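Local coordinates for protein TASOR (Homo sapiens, PDB 6TL1) that is a component of the HUSH complex, which keeps chromatin silenced by promoting recruitment of the H3K9 methyltransferase SETDB1, and is represented here by its pseudo-PARP domain, at residues A[175-178]-A[179-183]; A[62-65]-A[66-69]; A[20-23]-A[24-27]; A[42-45]-A[46-49]. All coordinates share one frame; numbering follows the deposited sequence.

Contact 1. Residues A[175-178]-A[179-183]; sequences RAYE and LTQYY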
ATOM      1  N   ARG A 175       8.922  -5.687  15.024  1.00 44.56           N
ATOM      2  CA  ARG A 175       8.305  -4.551  14.336  1.00 43.21           C
ATOM      3  C   ARG A 175       8.476  -4.631  12.825  1.00 39.20           C
ATOM      4  O   ARG A 175       8.523  -3.605  12.145  1.00 38.94           O
ATOM      5  CB  ARG A 175       8.855  -3.224  14.864  1.00 45.71           C
ATOM      6  CG  ARG A 175       8.554  -2.982  16.328  1.00 50.32           C
ATOM      7  CD  ARG A 175       7.107  -2.538  16.566  1.00 48.69           C
ATOM      8  NE  ARG A 175       6.960  -1.967  17.905  1.00 49.91           N
ATOM      9  CZ  ARG A 175       6.687  -2.673  18.996  1.00 49.78           C
ATOM     10  NH1 ARG A 175       6.515  -3.988  18.913  1.00 45.66           N
ATOM     11  NH2 ARG A 175       6.585  -2.064  20.170  1.00 50.85           N
ATOM     12  N   ALA A 176       8.566  -5.855  12.297  1.00 37.56           N
ATOM     13  CA  ALA A 176       8.685  -6.049  10.857  1.00 35.63           C
ATOM     14  C   ALA A 176       7.542  -5.367  10.113  1.00 33.20           C
ATOM     15  O   ALA A 176       7.745  -4.767   9.056  1.00 31.84           O
ATOM     16  CB  ALA A 176       8.724  -7.549  10.539  1.00 36.42           C
ATOM     17  N   TYR A 177       6.333  -5.449  10.662  1.00 32.62           N
ATOM     18  CA  TYR A 177       5.172  -4.863  10.015  1.00 38.40           C
ATOM     19  C   TYR A 177       5.318  -3.348   9.863  1.00 36.20           C
ATOM     20  O   TYR A 177       5.138  -2.806   8.768  1.00 34.78           O
ATOM     21  CB  TYR A 177       3.925  -5.232  10.809  1.00 40.07           C
ATOM     22  CG  TYR A 177       2.703  -4.482  10.376  1.00 40.50           C
ATOM     23  CD1 TYR A 177       2.154  -4.692   9.126  1.00 38.44           C
ATOM     24  CD2 TYR A 177       2.094  -3.557  11.221  1.00 40.42           C
ATOM     25  CE1 TYR A 177       1.031  -4.007   8.722  1.00 36.59           C
ATOM     26  CE2 TYR A 177       0.967  -2.864  10.824  1.00 39.10           C
ATOM     27  CZ  TYR A 177       0.442  -3.097   9.570  1.00 39.59           C
ATOM     28  OH  TYR A 177      -0.678  -2.418   9.145  1.00 39.05           O
ATOM     29  N   GLU A 178       5.631  -2.644  10.960  1.00 34.26           N
ATOM     30  CA  GLU A 178       5.770  -1.188  10.911  1.00 38.39           C
ATOM     31  C   GLU A 178       7.005  -0.745  10.132  1.00 38.37           C
ATOM     32  O   GLU A 178       6.989   0.324   9.506  1.00 40.16           O
ATOM     33  CB  GLU A 178       5.791  -0.614  12.330  1.00 38.52           C
ATOM     34  CG  GLU A 178       4.483  -0.835  13.066  1.00 42.37           C
ATOM     35  CD  GLU A 178       4.446  -2.162  13.837  1.00 44.48           C
ATOM     36  OE1 GLU A 178       5.176  -3.107  13.459  1.00 42.71           O
ATOM     37  OE2 GLU A 178       3.642  -2.270  14.790  1.00 46.41           O
ATOM     38  N   LEU A 179       8.092  -1.519  10.178  1.00 35.32           N
ATOM     39  CA  LEU A 179       9.299  -1.089   9.483  1.00 37.03           C
ATOM     40  C   LEU A 179       9.239  -1.320   7.975  1.00 37.78           C
ATOM     41  O   LEU A 179      10.082  -0.775   7.254  1.00 36.40           O
ATOM     42  CB  LEU A 179      10.524  -1.807  10.060  1.00 36.75           C
ATOM     43  CG  LEU A 179      10.981  -1.407  11.466  1.00 42.35           C
ATOM     44  CD1 LEU A 179      11.963  -2.446  12.016  1.00 39.75           C
ATOM     45  CD2 LEU A 179      11.626  -0.011  11.457  1.00 40.64           C
ATOM     46  N   THR A 180       8.283  -2.110   7.473  1.00 36.81           N
ATOM     47  CA  THR A 180       8.159  -2.371   6.043  1.00 31.02           C
ATOM     48  C   THR A 180       6.956  -1.651   5.439  1.00 35.78           C
ATOM     49  O   THR A 180       6.292  -2.177   4.540  1.00 36.08           O
ATOM     50  CB  THR A 180       8.080  -3.870   5.760  1.00 31.92           C
ATOM     51  OG1 THR A 180       6.950  -4.419   6.439  1.00 28.98           O
ATOM     52  CG2 THR A 180       9.366  -4.577   6.239  1.00 35.88           C
ATOM     53  N   GLN A 181       6.638  -0.470   5.954  1.00 35.21           N
ATOM     54  CA  GLN A 181       5.543   0.326   5.431  1.00 37.19           C
ATOM     55  C   GLN A 181       6.041   1.360   4.438  1.00 35.09           C
ATOM     56  O   GLN A 181       7.213   1.750   4.431  1.00 32.71           O
ATOM     57  CB  GLN A 181       4.790   1.042   6.555  1.00 39.45           C
ATOM     58  CG  GLN A 181       4.195   0.111   7.558  1.00 40.31           C
ATOM     59  CD  GLN A 181       2.940  -0.537   7.030  1.00 40.50           C
ATOM     60  OE1 GLN A 181       2.012   0.139   6.581  1.00 43.76           O
ATOM     61  NE2 GLN A 181       2.930  -1.872   7.027  1.00 39.76           N
ATOM     62  N   TYR A 182       5.122   1.783   3.580  1.00 35.89           N
ATOM     63  CA  TYR A 182       5.250   2.986   2.773  1.00 38.77           C
ATOM     64  C   TYR A 182       4.348   4.054   3.384  1.00 38.38           C
ATOM     65  O   TYR A 182       3.237   3.751   3.823  1.00 38.02           O
ATOM     66  CB  TYR A 182       4.827   2.730   1.328  1.00 41.44           C
ATOM     67  CG  TYR A 182       5.727   1.809   0.530  1.00 46.22           C
ATOM     68  CD1 TYR A 182       7.104   1.933   0.577  1.00 51.46           C
ATOM     69  CD2 TYR A 182       5.187   0.811  -0.277  1.00 50.87           C
ATOM     70  CE1 TYR A 182       7.928   1.088  -0.149  1.00 55.27           C
ATOM     71  CE2 TYR A 182       6.005  -0.037  -1.022  1.00 50.55           C
ATOM     72  CZ  TYR A 182       7.374   0.105  -0.945  1.00 54.12           C
ATOM     73  OH  TYR A 182       8.201  -0.725  -1.666  1.00 55.23           O
ATOM     74  N   TYR A 183       4.807   5.298   3.399  1.00 40.64           N
ATOM     75  CA  TYR A 183       4.051   6.418   3.971  1.00 36.27           C
ATOM     76  C   TYR A 183       3.888   7.486   2.898  1.00 36.54           C
ATOM     77  O   TYR A 183       4.838   8.212   2.598  1.00 36.28           O
ATOM     78  CB  TYR A 183       4.768   6.955   5.199  1.00 34.40           C
ATOM     79  CG  TYR A 183       4.155   8.163   5.886  1.00 36.60           C
ATOM     80  CD1 TYR A 183       2.995   8.046   6.634  1.00 37.31           C
ATOM     81  CD2 TYR A 183       4.783   9.401   5.841  1.00 35.23           C
ATOM     82  CE1 TYR A 183       2.466   9.145   7.320  1.00 37.88           C
ATOM     83  CE2 TYR A 183       4.255  10.514   6.511  1.00 38.24           C
ATOM     84  CZ  TYR A 183       3.102  10.371   7.242  1.00 38.55           C
ATOM     85  OH  TYR A 183       2.580  11.454   7.904  1.00 39.26           O
TER
HETATM   86  O   HOH W   1       8.019   1.443   7.576  1.00 44.39           O
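Helix 176-179 of this pseudo-PARP domain gives way at Thr-180, the first residue outside helical angles, and leads into strand 181-184; the side chains of Thr-180 and Gln-181 turn back to bind the carbonyls of Ala-176 and Tyr-177. Leu-179 N still makes a regular helical bond to Arg-175 O, 2.9 Å long. The backbone bond from Thr-180 N to Ala-176 O is weak, and a side-chain bond joins it: Thr-180 OG1 donates to Ala-176 O at 2.8 Å. A chi1 of 59°, which sets OG1 between the backbone N and the carbonyl carbon, aims it at that oxygen. Threonine suits the place because its short side chain carries a hydroxyl close enough to return to the last turn. Gln-181 bends at chi2 (-77°), bringing NE2 within 3.0 Å of Tyr-177 O, above the carbonyl plane rather than on a lone pair. NE2 also donates to Ser-110 OG of strand 107-110, so both neighbours fix the amide. A water accepts from Gln-181 N at 2.9 Å and donates to Glu-178 O, bridging the turn. The amide crosses one face of the Tyr-177 ring at 55°, with Gln-181 NE2 lying 3.3 Å from Tyr-177 CE1.

Contact 2. Residues A[62-65]-A[66-69]; sequences GRLD and KELS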
ATOM      1  N   GLY A  62      10.232  17.424 -12.784  1.00 66.10           N
ATOM      2  CA  GLY A  62      11.589  16.988 -12.972  1.00 67.75           C
ATOM      3  C   GLY A  62      11.888  15.599 -12.469  1.00 63.52           C
ATOM      4  O   GLY A  62      13.052  15.195 -12.499  1.00 66.43           O
ATOM      5  N   ARG A  63      10.895  14.862 -11.994  1.00 60.62           N
ATOM      6  CA  ARG A  63      11.169  13.510 -11.524  1.00 61.40           C
ATOM      7  C   ARG A  63      11.695  12.672 -12.681  1.00 63.98           C
ATOM      8  O   ARG A  63      11.344  12.888 -13.844  1.00 61.24           O
ATOM      9  CB  ARG A  63       9.909  12.850 -10.959  1.00 57.10           C
ATOM     10  CG  ARG A  63       9.276  13.550  -9.776  1.00 54.25           C
ATOM     11  CD  ARG A  63      10.212  13.708  -8.592  1.00 53.77           C
ATOM     12  NE  ARG A  63       9.438  14.110  -7.426  1.00 51.96           N
ATOM     13  CZ  ARG A  63       9.208  15.375  -7.086  1.00 58.09           C
ATOM     14  NH1 ARG A  63       9.708  16.357  -7.819  1.00 58.73           N
ATOM     15  NH2 ARG A  63       8.475  15.655  -6.016  1.00 61.93           N
ATOM     16  N   LEU A  64      12.556  11.713 -12.362  1.00 63.72           N
ATOM     17  CA  LEU A  64      13.101  10.888 -13.421  1.00 64.54           C
ATOM     18  C   LEU A  64      12.102   9.792 -13.767  1.00 63.77           C
ATOM     19  O   LEU A  64      11.204   9.474 -12.983  1.00 62.52           O
ATOM     20  CB  LEU A  64      14.411  10.242 -12.968  1.00 66.08           C
ATOM     21  CG  LEU A  64      15.343  11.040 -12.133  1.00 65.83           C
ATOM     22  CD1 LEU A  64      16.238  10.219 -11.417  1.00 67.20           C
ATOM     23  CD2 LEU A  64      16.111  11.990 -12.905  1.00 68.87           C
ATOM     24  N   ASP A  65      12.256   9.217 -14.967  1.00 67.36           N
ATOM     25  CA  ASP A  65      11.340   8.152 -15.377  1.00 70.74           C
ATOM     26  C   ASP A  65      11.378   6.985 -14.398  1.00 65.04           C
ATOM     27  O   ASP A  65      10.362   6.313 -14.189  1.00 62.95           O
ATOM     28  CB  ASP A  65      11.652   7.679 -16.802  1.00 81.59           C
ATOM     29  CG  ASP A  65      11.597   8.807 -17.826  1.00 89.74           C
ATOM     30  OD1 ASP A  65      11.661   8.513 -19.041  1.00 94.66           O
ATOM     31  OD2 ASP A  65      11.463   9.976 -17.412  1.00 91.10           O
ATOM     32  N   LYS A  66      12.539   6.741 -13.786  1.00 65.69           N
ATOM     33  CA  LYS A  66      12.637   5.789 -12.683  1.00 65.77           C
ATOM     34  C   LYS A  66      11.617   6.121 -11.603  1.00 61.25           C
ATOM     35  O   LYS A  66      10.903   5.243 -11.097  1.00 58.70           O
ATOM     36  CB  LYS A  66      14.056   5.810 -12.093  1.00 70.40           C
ATOM     37  CG  LYS A  66      15.212   5.235 -12.948  1.00 78.68           C
ATOM     38  CD  LYS A  66      15.293   5.780 -14.382  1.00 83.24           C
ATOM     39  CE  LYS A  66      15.775   7.223 -14.435  1.00 84.45           C
ATOM     40  NZ  LYS A  66      15.452   7.878 -15.736  1.00 86.73           N
ATOM     41  N   GLU A  67      11.529   7.403 -11.245  1.00 60.27           N
ATOM     42  CA  GLU A  67      10.645   7.867 -10.186  1.00 54.96           C
ATOM     43  C   GLU A  67       9.190   7.933 -10.628  1.00 53.07           C
ATOM     44  O   GLU A  67       8.305   8.078  -9.781  1.00 54.62           O
ATOM     45  CB  GLU A  67      11.139   9.226  -9.682  1.00 56.63           C
ATOM     46  CG  GLU A  67      12.530   9.115  -9.044  1.00 61.36           C
ATOM     47  CD  GLU A  67      13.191  10.452  -8.767  1.00 66.31           C
ATOM     48  OE1 GLU A  67      12.906  11.430  -9.493  1.00 68.46           O
ATOM     49  OE2 GLU A  67      14.027  10.511  -7.839  1.00 69.96           O
ATOM     50  N   LEU A  68       8.913   7.807 -11.922  1.00 51.57           N
ATOM     51  CA  LEU A  68       7.539   7.820 -12.395  1.00 52.53           C
ATOM     52  C   LEU A  68       6.942   6.421 -12.477  1.00 53.87           C
ATOM     53  O   LEU A  68       5.758   6.282 -12.805  1.00 53.16           O
ATOM     54  CB  LEU A  68       7.496   8.484 -13.771  1.00 52.20           C
ATOM     55  CG  LEU A  68       7.865   9.967 -13.760  1.00 52.90           C
ATOM     56  CD1 LEU A  68       7.950  10.480 -15.176  1.00 55.73           C
ATOM     57  CD2 LEU A  68       6.858  10.761 -12.946  1.00 51.36           C
ATOM     58  N   SER A  69       7.740   5.394 -12.184  1.00 51.70           N
ATOM     59  CA  SER A  69       7.310   4.010 -12.320  1.00 52.52           C
ATOM     60  C   SER A  69       6.151   3.683 -11.383  1.00 47.47           C
ATOM     61  O   SER A  69       6.080   4.174 -10.252  1.00 46.85           O
ATOM     62  CB  SER A  69       8.496   3.079 -12.044  1.00 60.38           C
ATOM     63  OG  SER A  69       8.200   1.745 -12.404  1.00 64.41           O
TER
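Glu-67 slants across Leu-64, its OE1 lying 3.6 Å from Leu-64 CG and accepting a hydrogen bond from Leu-64 N. The bond from Leu-64 N to Glu-67 OE1 is 2.9 Å long and nearly straight at 166°; the N-H comes to the anti side of the carboxylate, 31° out of its plane. With chi2 at 169°, the Glu-67 chain beyond CG is extended and carries the carboxylate back to Leu-64 N. The bond resembles one half of a capping box, but leucine offers no side-chain acceptor for the return bond. The backbone bonds of this turn are weak: Glu-67 N and Leu-68 N both donate to Leu-64 O, and Leu-68 N also to Asp-65 O.

Arg-63 crosses Glu-67 at about a right angle, with its CB 3.6 Å from OE1. The guanidinium goes past, forming a salt bridge from NH2 to Glu-158, and Arg-63 NE stays 4.8 Å from Glu-67 OE1. Lys-66 curls back so that its CE touches Leu-64 CB at 3.6 Å, a surface aliphatic contact. Leu-68 sets its branch CG against Leu-64 O at 3.5 Å and packs on Leu-58 and Arg-55 of helix 45-60, which explains a hydrophobic residue here. Since the turn's backbone bonds are weak, the carboxylate of Glu-67 probably does much to hold it together, while arginine's charge serves a partner farther off.

Contact 3. Residues A[20-23]-A[24-27]; sequences ILHS and SYLE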
ATOM      1  N   ILE A  20       0.685 -10.592  -8.656  1.00 38.12           N
ATOM      2  CA  ILE A  20       1.170  -9.418  -7.930  1.00 38.41           C
ATOM      3  C   ILE A  20       1.393  -9.776  -6.465  1.00 36.59           C
ATOM      4  O   ILE A  20       2.436  -9.455  -5.881  1.00 39.17           O
ATOM      5  CB  ILE A  20       0.172  -8.255  -8.077  1.00 37.65           C
ATOM      6  CG1 ILE A  20       0.050  -7.825  -9.549  1.00 34.89           C
ATOM      7  CG2 ILE A  20       0.602  -7.063  -7.203  1.00 38.48           C
ATOM      8  CD1 ILE A  20      -1.151  -6.962  -9.782  1.00 38.74           C
ATOM      9  N   LEU A  21       0.452 -10.508  -5.870  1.00 36.93           N
ATOM     10  CA  LEU A  21       0.619 -10.918  -4.475  1.00 39.18           C
ATOM     11  C   LEU A  21       1.778 -11.898  -4.312  1.00 40.99           C
ATOM     12  O   LEU A  21       2.647 -11.701  -3.453  1.00 39.55           O
ATOM     13  CB  LEU A  21      -0.676 -11.535  -3.956  1.00 36.97           C
ATOM     14  CG  LEU A  21      -1.880 -10.581  -3.931  1.00 38.09           C
ATOM     15  CD1 LEU A  21      -3.163 -11.368  -3.964  1.00 36.68           C
ATOM     16  CD2 LEU A  21      -1.848  -9.676  -2.715  1.00 41.09           C
ATOM     17  N   HIS A  22       1.823 -12.949  -5.144  1.00 40.67           N
ATOM     18  CA  HIS A  22       2.864 -13.970  -5.013  1.00 39.12           C
ATOM     19  C   HIS A  22       4.258 -13.396  -5.200  1.00 41.29           C
ATOM     20  O   HIS A  22       5.222 -13.910  -4.628  1.00 40.89           O
ATOM     21  CB  HIS A  22       2.644 -15.102  -6.027  1.00 37.97           C
ATOM     22  CG  HIS A  22       1.534 -16.028  -5.663  1.00 39.72           C
ATOM     23  ND1 HIS A  22       1.078 -17.013  -6.514  1.00 40.59           N
ATOM     24  CD2 HIS A  22       0.795 -16.132  -4.532  1.00 43.92           C
ATOM     25  CE1 HIS A  22       0.105 -17.685  -5.922  1.00 45.01           C
ATOM     26  NE2 HIS A  22      -0.086 -17.171  -4.720  1.00 47.85           N
ATOM     27  N   SER A  23       4.402 -12.385  -6.039  1.00 42.37           N
ATOM     28  CA  SER A  23       5.718 -11.808  -6.257  1.00 42.85           C
ATOM     29  C   SER A  23       6.094 -10.767  -5.201  1.00 41.24           C
ATOM     30  O   SER A  23       7.192 -10.209  -5.269  1.00 39.28           O
ATOM     31  CB  SER A  23       5.781 -11.206  -7.659  1.00 45.31           C
ATOM     32  OG  SER A  23       4.933 -10.085  -7.738  1.00 48.24           O
ATOM     33  N   SER A  24       5.210 -10.477  -4.242  1.00 39.46           N
ATOM     34  CA  SER A  24       5.407  -9.374  -3.304  1.00 41.46           C
ATOM     35  C   SER A  24       5.494  -9.846  -1.854  1.00 41.59           C
ATOM     36  O   SER A  24       5.275  -9.057  -0.929  1.00 43.39           O
ATOM     37  CB  SER A  24       4.277  -8.357  -3.456  1.00 40.24           C
ATOM     38  OG  SER A  24       4.115  -7.985  -4.820  1.00 41.41           O
ATOM     39  N   TYR A  25       5.813 -11.110  -1.637  1.00 41.79           N
ATOM     40  CA  TYR A  25       5.956 -11.636  -0.290  1.00 44.06           C
ATOM     41  C   TYR A  25       7.307 -11.265   0.297  1.00 43.86           C
ATOM     42  O   TYR A  25       8.317 -11.162  -0.409  1.00 44.21           O
ATOM     43  CB  TYR A  25       5.819 -13.164  -0.282  1.00 40.65           C
ATOM     44  CG  TYR A  25       4.426 -13.690  -0.560  1.00 37.63           C
ATOM     45  CD1 TYR A  25       3.303 -12.984  -0.156  1.00 37.98           C
ATOM     46  CD2 TYR A  25       4.239 -14.905  -1.229  1.00 38.53           C
ATOM     47  CE1 TYR A  25       2.030 -13.466  -0.407  1.00 37.15           C
ATOM     48  CE2 TYR A  25       2.972 -15.396  -1.483  1.00 35.69           C
ATOM     49  CZ  TYR A  25       1.874 -14.665  -1.076  1.00 36.77           C
ATOM     50  OH  TYR A  25       0.615 -15.140  -1.324  1.00 37.48           O
ATOM     51  N   LEU A  26       7.322 -11.066   1.612  1.00 42.90           N
ATOM     52  CA  LEU A  26       8.609 -10.994   2.286  1.00 41.83           C
ATOM     53  C   LEU A  26       9.224 -12.382   2.374  1.00 43.71           C
ATOM     54  O   LEU A  26      10.439 -12.551   2.216  1.00 48.78           O
ATOM     55  CB  LEU A  26       8.453 -10.396   3.679  1.00 41.07           C
ATOM     56  CG  LEU A  26       9.740 -10.481   4.495  1.00 44.62           C
ATOM     57  CD1 LEU A  26      10.801  -9.562   3.900  1.00 41.60           C
ATOM     58  CD2 LEU A  26       9.485 -10.151   5.965  1.00 44.30           C
ATOM     59  N   GLU A  27       8.397 -13.395   2.599  1.00 46.43           N
ATOM     60  CA  GLU A  27       8.842 -14.784   2.530  1.00 49.71           C
ATOM     61  C   GLU A  27       8.105 -15.442   1.370  1.00 49.15           C
ATOM     62  O   GLU A  27       6.923 -15.806   1.514  1.00 46.11           O
ATOM     63  CB  GLU A  27       8.550 -15.504   3.843  1.00 52.38           C
ATOM     64  CG  GLU A  27       9.300 -14.928   5.031  1.00 60.48           C
ATOM     65  CD  GLU A  27       9.060 -15.716   6.310  1.00 64.04           C
ATOM     66  OE1 GLU A  27       8.526 -16.846   6.221  1.00 67.67           O
ATOM     67  OE2 GLU A  27       9.395 -15.201   7.397  1.00 60.82           O
TER
HETATM   68  O   HOH W   2       7.374 -13.024  -3.380  1.00 48.24           O
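Ser-24 N donates to Leu-21 O across 2.9 Å, a fairly straight bond (159°) that closes the last turn of helix 12-22, though the N-H comes in above the carbonyl plane and not on a lone pair. The same carbonyl oxygen sits 3.5 Å above one face of the Tyr-25 ring, offset toward its rim, so one atom is met by the backbone of Ser-24 and the side chain of Tyr-25. Ser-24 adds a second link: its OG donates to Ile-20 O, though the modelled bond is very short and its length doubtful; a small serine is well suited to return its hydroxyl to a carbonyl at a helix end. A water donates to His-22 O and accepts from Tyr-25 N at 3.0 Å, linking the two backbone groups.

The aromatic part is built on Tyr-25, whose CG stands beside its own backbone N (chi1 -70°), turning the ring back toward Leu-21 and His-22. His-22 CA makes a CH-pi contact over the ring face, 4.2 Å from the Tyr-25 centroid. The His-22 and Tyr-25 side chains run side by side in the same direction, their ring planes inclined at 50°. Tyr-25 OH lies at the edge of the imidazole, in its plane, 3.4 Å from His-22 CD2. That hydroxyl has its hydrogen bond with Tyr-36 OH of strand 34-42, while Leu-21 packs on Phe-74 and Val-205 of the five-stranded antiparallel sheet.

Tyrosine therefore does two jobs: its face covers helix-end backbone, and its buried hydroxyl is satisfied by the sheet, joining the helix end to strand 34-42.

Contact 4. Residues A[42-45]-A[46-49]; sequences VHNE and LLEK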
ATOM      1  N   VAL A  42     -10.469  -3.069  -9.729  1.00 39.39           N
ATOM      2  CA  VAL A  42     -11.165  -1.856  -9.336  1.00 40.51           C
ATOM      3  C   VAL A  42     -11.093  -0.874 -10.500  1.00 40.49           C
ATOM      4  O   VAL A  42     -10.024  -0.662 -11.087  1.00 40.05           O
ATOM      5  CB  VAL A  42     -10.568  -1.263  -8.049  1.00 40.42           C
ATOM      6  CG1 VAL A  42     -11.300   0.013  -7.671  1.00 44.10           C
ATOM      7  CG2 VAL A  42     -10.645  -2.287  -6.914  1.00 42.93           C
ATOM      8  N   HIS A  43     -12.231  -0.284 -10.847  1.00 41.81           N
ATOM      9  CA  HIS A  43     -12.274   0.698 -11.930  1.00 45.10           C
ATOM     10  C   HIS A  43     -12.932   1.945 -11.357  1.00 45.03           C
ATOM     11  O   HIS A  43     -14.151   2.111 -11.430  1.00 43.89           O
ATOM     12  CB  HIS A  43     -12.998   0.151 -13.173  1.00 49.58           C
ATOM     13  CG  HIS A  43     -12.454  -1.166 -13.645  1.00 55.98           C
ATOM     14  ND1 HIS A  43     -11.278  -1.260 -14.348  1.00 57.83           N
ATOM     15  CD2 HIS A  43     -12.964  -2.421 -13.582  1.00 57.45           C
ATOM     16  CE1 HIS A  43     -11.045  -2.532 -14.644  1.00 56.54           C
ATOM     17  NE2 HIS A  43     -12.055  -3.251 -14.200  1.00 58.20           N
ATOM     18  N   ASN A  44     -12.110   2.847 -10.826  1.00 41.75           N
ATOM     19  CA  ASN A  44     -12.624   4.086 -10.254  1.00 45.25           C
ATOM     20  C   ASN A  44     -12.031   5.190 -11.122  1.00 42.38           C
ATOM     21  O   ASN A  44     -10.869   5.574 -10.947  1.00 39.94           O
ATOM     22  CB  ASN A  44     -12.256   4.225  -8.760  1.00 41.86           C
ATOM     23  CG  ASN A  44     -12.747   5.556  -8.150  1.00 46.60           C
ATOM     24  OD1 ASN A  44     -12.815   6.575  -8.837  1.00 45.93           O
ATOM     25  ND2 ASN A  44     -13.180   5.518  -6.893  1.00 46.16           N
ATOM     26  N   GLU A  45     -12.835   5.656 -12.083  1.00 42.36           N
ATOM     27  CA  GLU A  45     -12.354   6.612 -13.076  1.00 49.89           C
ATOM     28  C   GLU A  45     -11.865   7.905 -12.431  1.00 48.11           C
ATOM     29  O   GLU A  45     -10.861   8.482 -12.867  1.00 49.56           O
ATOM     30  CB  GLU A  45     -13.452   6.893 -14.105  1.00 56.80           C
ATOM     31  CG  GLU A  45     -14.845   7.067 -13.517  1.00 64.60           C
ATOM     32  CD  GLU A  45     -15.272   8.524 -13.434  1.00 77.68           C
ATOM     33  OE1 GLU A  45     -16.368   8.797 -12.896  1.00 87.55           O
ATOM     34  OE2 GLU A  45     -14.514   9.398 -13.908  1.00 74.93           O
ATOM     35  N   LEU A  46     -12.561   8.386 -11.396  1.00 49.00           N
ATOM     36  CA  LEU A  46     -12.135   9.620 -10.733  1.00 48.33           C
ATOM     37  C   LEU A  46     -10.749   9.466 -10.116  1.00 47.91           C
ATOM     38  O   LEU A  46      -9.892  10.344 -10.276  1.00 45.08           O
ATOM     39  CB  LEU A  46     -13.155  10.036  -9.673  1.00 55.35           C
ATOM     40  CG  LEU A  46     -14.523  10.424 -10.230  1.00 65.83           C
ATOM     41  CD1 LEU A  46     -15.456  10.915  -9.127  1.00 69.63           C
ATOM     42  CD2 LEU A  46     -14.344  11.485 -11.305  1.00 68.13           C
ATOM     43  N   LEU A  47     -10.504   8.351  -9.404  1.00 43.13           N
ATOM     44  CA  LEU A  47      -9.188   8.135  -8.801  1.00 42.52           C
ATOM     45  C   LEU A  47      -8.124   7.902  -9.861  1.00 42.01           C
ATOM     46  O   LEU A  47      -6.976   8.331  -9.701  1.00 37.82           O
ATOM     47  CB  LEU A  47      -9.224   6.952  -7.822  1.00 39.64           C
ATOM     48  CG  LEU A  47     -10.061   7.219  -6.573  1.00 44.49           C
ATOM     49  CD1 LEU A  47     -10.067   6.037  -5.643  1.00 44.84           C
ATOM     50  CD2 LEU A  47      -9.515   8.458  -5.858  1.00 45.67           C
ATOM     51  N   GLU A  48      -8.483   7.227 -10.957  1.00 42.44           N
ATOM     52  CA  GLU A  48      -7.489   6.970 -11.992  1.00 39.47           C
ATOM     53  C   GLU A  48      -7.134   8.260 -12.721  1.00 42.63           C
ATOM     54  O   GLU A  48      -5.972   8.472 -13.086  1.00 43.81           O
ATOM     55  CB  GLU A  48      -8.004   5.912 -12.968  1.00 45.20           C
ATOM     56  CG  GLU A  48      -8.232   4.541 -12.316  1.00 56.46           C
ATOM     57  CD  GLU A  48      -8.922   3.543 -13.246  1.00 70.85           C
ATOM     58  OE1 GLU A  48      -8.595   2.336 -13.191  1.00 77.10           O
ATOM     59  OE2 GLU A  48      -9.796   3.967 -14.035  1.00 76.09           O
ATOM     60  N   LYS A  49      -8.120   9.146 -12.916  1.00 40.04           N
ATOM     61  CA  LYS A  49      -7.824  10.461 -13.478  1.00 46.82           C
ATOM     62  C   LYS A  49      -6.802  11.199 -12.637  1.00 42.62           C
ATOM     63  O   LYS A  49      -5.849  11.767 -13.183  1.00 44.10           O
ATOM     64  CB  LYS A  49      -9.090  11.325 -13.599  1.00 51.72           C
ATOM     65  CG  LYS A  49     -10.078  10.872 -14.631  1.00 61.94           C
ATOM     66  CD  LYS A  49     -11.073  11.964 -15.025  1.00 72.43           C
ATOM     67  CE  LYS A  49     -12.498  11.519 -14.735  1.00 72.49           C
ATOM     68  NZ  LYS A  49     -13.530  12.100 -15.645  1.00 77.01           N
TER
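Asn-44 is the N-cap of helix 45-60, and its side chain meets the first turn of that helix by a capping bond and by packing against Leu-47. Among the hydrogen bonds, Leu-47 N donates to Asn-44 OD1 at 3.0 Å and an almost straight 169°, although the donor stands well above the carbonyl plane. With CG anti to the backbone N (chi1 178°), Asn-44 brings OD1 over the first turn of the helix. Its main chain joins in, for Glu-48 N reaches Asn-44 O at 2.9 Å, and Lys-49 N to Glu-45 O continues the helical pattern. Asparagine suits the site because its other amide atom, ND2, donates to Cys-86 O, tying the cap to helix 82-88.

Of the van der Waals contacts, the flat amide of Asn-44 crosses Leu-47 at a slant, Asn-44 CG lying 3.5 Å from Leu-47 CG. Leu-47 is buried and continues onto Cys-200 and Pro-201 of strand 199-209. The methylene CG of Glu-48 lies 3.1 Å from Asn-44 O.

The charged contact lies on the exposed side. Glu-45, bent at chi2, runs beside both Leu-46 and Lys-49; acidic residues in the first turn probably interact well with the helix dipole. Its carboxylate touches Leu-46 CD2 through OE2 at 3.3 Å, and the same OE2 forms a salt bridge with Lys-49 NZ at 3.4 Å.

How the contacts relate
Contacts 4 and 2 flank helix 45-60: contact 4 opens it with an asparagine cap, and contact 2 is a turn in the loop beyond its end, their centres about 22 Å apart. Contacts 1 and 3 instead mark the ends of helices 176-179 and 12-22, where serine, threonine and glutamine side chains and, in each, a bridging water supplement the fading helical bonds. Contact 2 is the surface one, held by a carboxylate and weak backbone bonds; the other three are partly buried, with aromatic, leucine or amide groups set against sheet strands. Contacts 1 and 4 lie on opposite sides of the chain's centre.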